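Local coordinates for protein glycosaminoglycan xylosylkinase (Hydra vulgaris, PDB 5XOM) that probably phosphorylates the xylose of the glycosaminoglycan linkage region, as a secretory-pathway kinase of the Fam20 family, at residues 256-261 and 288-293. Sequence-based numbering, arbitrary orientation.
Sequences KGPRLL and NGSMVI. With NAG (2-acetamido-2-deoxy-beta-D-glucopyranose), chain D.
Ser-290 and Val-292, on strand 289-292, meet Pro-258 and Arg-259 at the start of helix 259-273. The strand forms an edge of a three-stranded antiparallel sheet in the Fam20 kinase region, hairpinned to strand 280-286. Just before it, Asn-288 carries an N-linked glycan, its ND2 bonded to NAG C1. The CB of Ser-290 is directed toward residues 256-261. Its backbone O lies 3.8 Å from CG of Pro-258 and accepts a hydrogen bond from Arg-60. The OG of Ser-290 sits at the edge of the Arg-259 guanidinium, only 2° out of its plane. NH2 of Arg-259 donates to this OG over 3.1 Å in a nearly straight bond (172°). A water at the same edge, also in plane, accepts from Arg-259 NE (2.9 Å) and is hydrogen-bonded to Ser-290 OG (3.0 Å). The Arg-259 chain bends at chi2 (63°) and chi3, which folds the guanidinium back toward the strand. NH1 is hydrogen-bonded to Tyr-281 OH, and Tyr-283 adds a cation-pi contact. A leucine in place of Arg-259 would probably leave Ser-290 OG without the NH2 donor and Tyr-283 without its cation-pi partner. Val-292 comes next, crossing the arginine side chain at about a right angle, with its CG2 3.5 Å from Arg-259 CD.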
ATOM      1  N   LYS A 256     -32.152  -6.685   3.620  1.00 58.00           N
ATOM      2  CA  LYS A 256     -31.396  -6.195   2.476  1.00 52.89           C
ATOM      3  C   LYS A 256     -30.009  -5.780   2.938  1.00 51.10           C
ATOM      4  O   LYS A 256     -29.741  -5.637   4.134  1.00 51.25           O
ATOM      5  CB  LYS A 256     -32.037  -4.978   1.799  1.00 56.04           C
ATOM      6  CG  LYS A 256     -32.017  -3.735   2.682  1.00 62.02           C
ATOM      7  CD  LYS A 256     -32.320  -2.469   1.891  1.00 67.26           C
ATOM      8  CE  LYS A 256     -33.781  -2.336   1.575  1.00 68.05           C
ATOM      9  NZ  LYS A 256     -34.092  -1.080   0.839  1.00 71.21           N
ATOM     10  N   GLY A 257     -29.130  -5.552   1.969  1.00 50.19           N
ATOM     11  CA  GLY A 257     -27.812  -5.041   2.254  1.00 54.31           C
ATOM     12  C   GLY A 257     -26.839  -6.110   2.707  1.00 55.90           C
ATOM     13  O   GLY A 257     -27.094  -7.313   2.600  1.00 58.94           O
ATOM     14  N   PRO A 258     -25.698  -5.674   3.239  1.00 48.44           N
ATOM     15  CA  PRO A 258     -24.596  -6.595   3.549  1.00 45.99           C
ATOM     16  C   PRO A 258     -24.618  -7.216   4.938  1.00 40.30           C
ATOM     17  O   PRO A 258     -23.704  -7.991   5.242  1.00 44.08           O
ATOM     18  CB  PRO A 258     -23.369  -5.685   3.392  1.00 41.85           C
ATOM     19  CG  PRO A 258     -23.863  -4.354   3.848  1.00 43.89           C
ATOM     20  CD  PRO A 258     -25.307  -4.264   3.410  1.00 41.80           C
ATOM     21  N   ARG A 259     -25.607  -6.918   5.785  1.00 33.49           N
ATOM     22  CA  ARG A 259     -25.489  -7.282   7.196  1.00 38.58           C
ATOM     23  C   ARG A 259     -25.429  -8.791   7.388  1.00 39.88           C
ATOM     24  O   ARG A 259     -24.598  -9.291   8.152  1.00 38.74           O
ATOM     25  CB  ARG A 259     -26.645  -6.722   8.013  1.00 31.71           C
ATOM     26  CG  ARG A 259     -26.484  -7.028   9.488  1.00 40.42           C
ATOM     27  CD  ARG A 259     -25.230  -6.365  10.074  1.00 44.94           C
ATOM     28  NE  ARG A 259     -25.106  -4.966   9.687  1.00 42.87           N
ATOM     29  CZ  ARG A 259     -25.691  -3.974  10.343  1.00 45.82           C
ATOM     30  NH1 ARG A 259     -26.442  -4.218  11.418  1.00 39.56           N
ATOM     31  NH2 ARG A 259     -25.527  -2.721   9.924  1.00 44.26           N
ATOM     32  N   LEU A 260     -26.315  -9.537   6.724  1.00 37.23           N
ATOM     33  CA  LEU A 260     -26.380 -10.971   6.997  1.00 35.83           C
ATOM     34  C   LEU A 260     -25.172 -11.700   6.419  1.00 41.84           C
ATOM     35  O   LEU A 260     -24.629 -12.609   7.057  1.00 41.12           O
ATOM     36  CB  LEU A 260     -27.686 -11.560   6.456  1.00 35.73           C
ATOM     37  CG  LEU A 260     -27.789 -13.084   6.522  1.00 39.36           C
ATOM     38  CD1 LEU A 260     -27.981 -13.527   7.960  1.00 38.60           C
ATOM     39  CD2 LEU A 260     -28.963 -13.571   5.677  1.00 41.42           C
ATOM     40  N   LEU A 261     -24.708 -11.292   5.238  1.00 36.49           N
ATOM     41  CA  LEU A 261     -23.486 -11.889   4.710  1.00 38.31           C
ATOM     42  C   LEU A 261     -22.274 -11.522   5.561  1.00 36.14           C
ATOM     43  O   LEU A 261     -21.329 -12.314   5.668  1.00 34.84           O
ATOM     44  CB  LEU A 261     -23.273 -11.472   3.257  1.00 38.22           C
ATOM     45  CG  LEU A 261     -24.249 -12.074   2.248  1.00 46.58           C
ATOM     46  CD1 LEU A 261     -23.927 -11.580   0.843  1.00 40.92           C
ATOM     47  CD2 LEU A 261     -24.206 -13.595   2.320  1.00 47.64           C
ATOM     48  N   ASN A 288     -21.970   5.414   2.724  1.00 54.12           N
ATOM     49  CA  ASN A 288     -21.699   4.454   1.655  1.00 54.50           C
ATOM     50  C   ASN A 288     -21.921   3.006   2.098  1.00 49.94           C
ATOM     51  O   ASN A 288     -21.546   2.089   1.361  1.00 52.92           O
ATOM     52  CB  ASN A 288     -20.265   4.592   1.109  1.00 61.24           C
ATOM     53  CG  ASN A 288     -19.961   5.980   0.525  1.00 70.08           C
ATOM     54  OD1 ASN A 288     -20.848   6.724   0.107  1.00 65.88           O
ATOM     55  ND2 ASN A 288     -18.660   6.300   0.490  1.00 82.70           N
ATOM     56  N   GLY A 289     -22.474   2.770   3.290  1.00 43.30           N
ATOM     57  CA  GLY A 289     -22.775   1.413   3.702  1.00 44.54           C
ATOM     58  C   GLY A 289     -22.414   1.157   5.153  1.00 42.03           C
ATOM     59  O   GLY A 289     -22.293   2.082   5.954  1.00 47.16           O
ATOM     60  N   SER A 290     -22.261  -0.125   5.489  1.00 39.10           N
ATOM     61  CA  SER A 290     -21.944  -0.536   6.850  1.00 39.13           C
ATOM     62  C   SER A 290     -21.156  -1.842   6.809  1.00 39.88           C
ATOM     63  O   SER A 290     -21.130  -2.543   5.796  1.00 33.77           O
ATOM     64  CB  SER A 290     -23.210  -0.708   7.700  1.00 33.08           C
ATOM     65  OG  SER A 290     -23.911  -1.890   7.351  1.00 35.47           O
ATOM     66  N   MET A 291     -20.505  -2.163   7.923  1.00 34.04           N
ATOM     67  CA  MET A 291     -19.737  -3.401   8.017  1.00 36.18           C
ATOM     68  C   MET A 291     -19.610  -3.844   9.464  1.00 34.76           C
ATOM     69  O   MET A 291     -19.276  -3.035  10.333  1.00 38.06           O
ATOM     70  CB  MET A 291     -18.338  -3.251   7.405  1.00 37.04           C
ATOM     71  CG  MET A 291     -17.508  -4.542   7.459  1.00 40.57           C
ATOM     72  SD  MET A 291     -16.047  -4.605   6.401  1.00 36.34           S
ATOM     73  CE  MET A 291     -14.953  -3.574   7.323  1.00 25.15           C
ATOM     74  N   VAL A 292     -19.863  -5.131   9.709  1.00 28.58           N
ATOM     75  CA  VAL A 292     -19.592  -5.721  11.016  1.00 28.39           C
ATOM     76  C   VAL A 292     -18.089  -5.907  11.170  1.00 30.20           C
ATOM     77  O   VAL A 292     -17.423  -6.464  10.288  1.00 28.33           O
ATOM     78  CB  VAL A 292     -20.332  -7.059  11.165  1.00 30.22           C
ATOM     79  CG1 VAL A 292     -20.072  -7.684  12.546  1.00 25.76           C
ATOM     80  CG2 VAL A 292     -21.818  -6.883  10.895  1.00 31.39           C
ATOM     81  N   ILE A 293     -17.534  -5.414  12.282  1.00 27.70           N
ATOM     82  CA  ILE A 293     -16.089  -5.416  12.471  1.00 25.85           C
ATOM     83  C   ILE A 293     -15.720  -6.501  13.467  1.00 30.97           C
ATOM     84  O   ILE A 293     -16.513  -6.895  14.328  1.00 29.70           O
ATOM     85  CB  ILE A 293     -15.544  -4.041  12.917  1.00 26.52           C
ATOM     86  CG1 ILE A 293     -16.213  -3.569  14.210  1.00 32.40           C
ATOM     87  CG2 ILE A 293     -15.700  -3.011  11.812  1.00 29.29           C
ATOM     88  CD1 ILE A 293     -15.605  -2.298  14.764  1.00 35.82           C
TER
HETATM   89  C1  NAG D 502     -17.881   7.497   0.217  1.00 92.99           C
HETATM   90  C2  NAG D 502     -17.811   8.468  -0.992  1.00 99.41           C
HETATM   91  C3  NAG D 502     -16.989   9.715  -0.608  1.00 99.64           C
HETATM   92  C4  NAG D 502     -17.444  10.309   0.723  1.00100.22           C
HETATM   93  C5  NAG D 502     -17.513   9.226   1.793  1.00 94.43           C
HETATM   94  C6  NAG D 502     -18.094   9.706   3.103  1.00 90.50           C
HETATM   95  C7  NAG D 502     -17.476   8.212  -3.421  1.00 99.87           C
HETATM   96  C8  NAG D 502     -16.755   7.456  -4.497  1.00 93.28           C
HETATM   97  N2  NAG D 502     -17.221   7.830  -2.162  1.00101.30           N
HETATM   98  O3  NAG D 502     -17.056  10.702  -1.632  1.00 97.98           O
HETATM   99  O4  NAG D 502     -16.518  11.299   1.156  1.00 96.27           O
HETATM  100  O5  NAG D 502     -18.372   8.181   1.338  1.00 97.76           O
HETATM  101  O6  NAG D 502     -18.372   8.610   3.966  1.00 92.59           O
HETATM  102  O7  NAG D 502     -18.267   9.117  -3.680  1.00100.30           O
HETATM  103  O   HOH W   1     -23.098  -4.754   7.612  1.00 28.37           O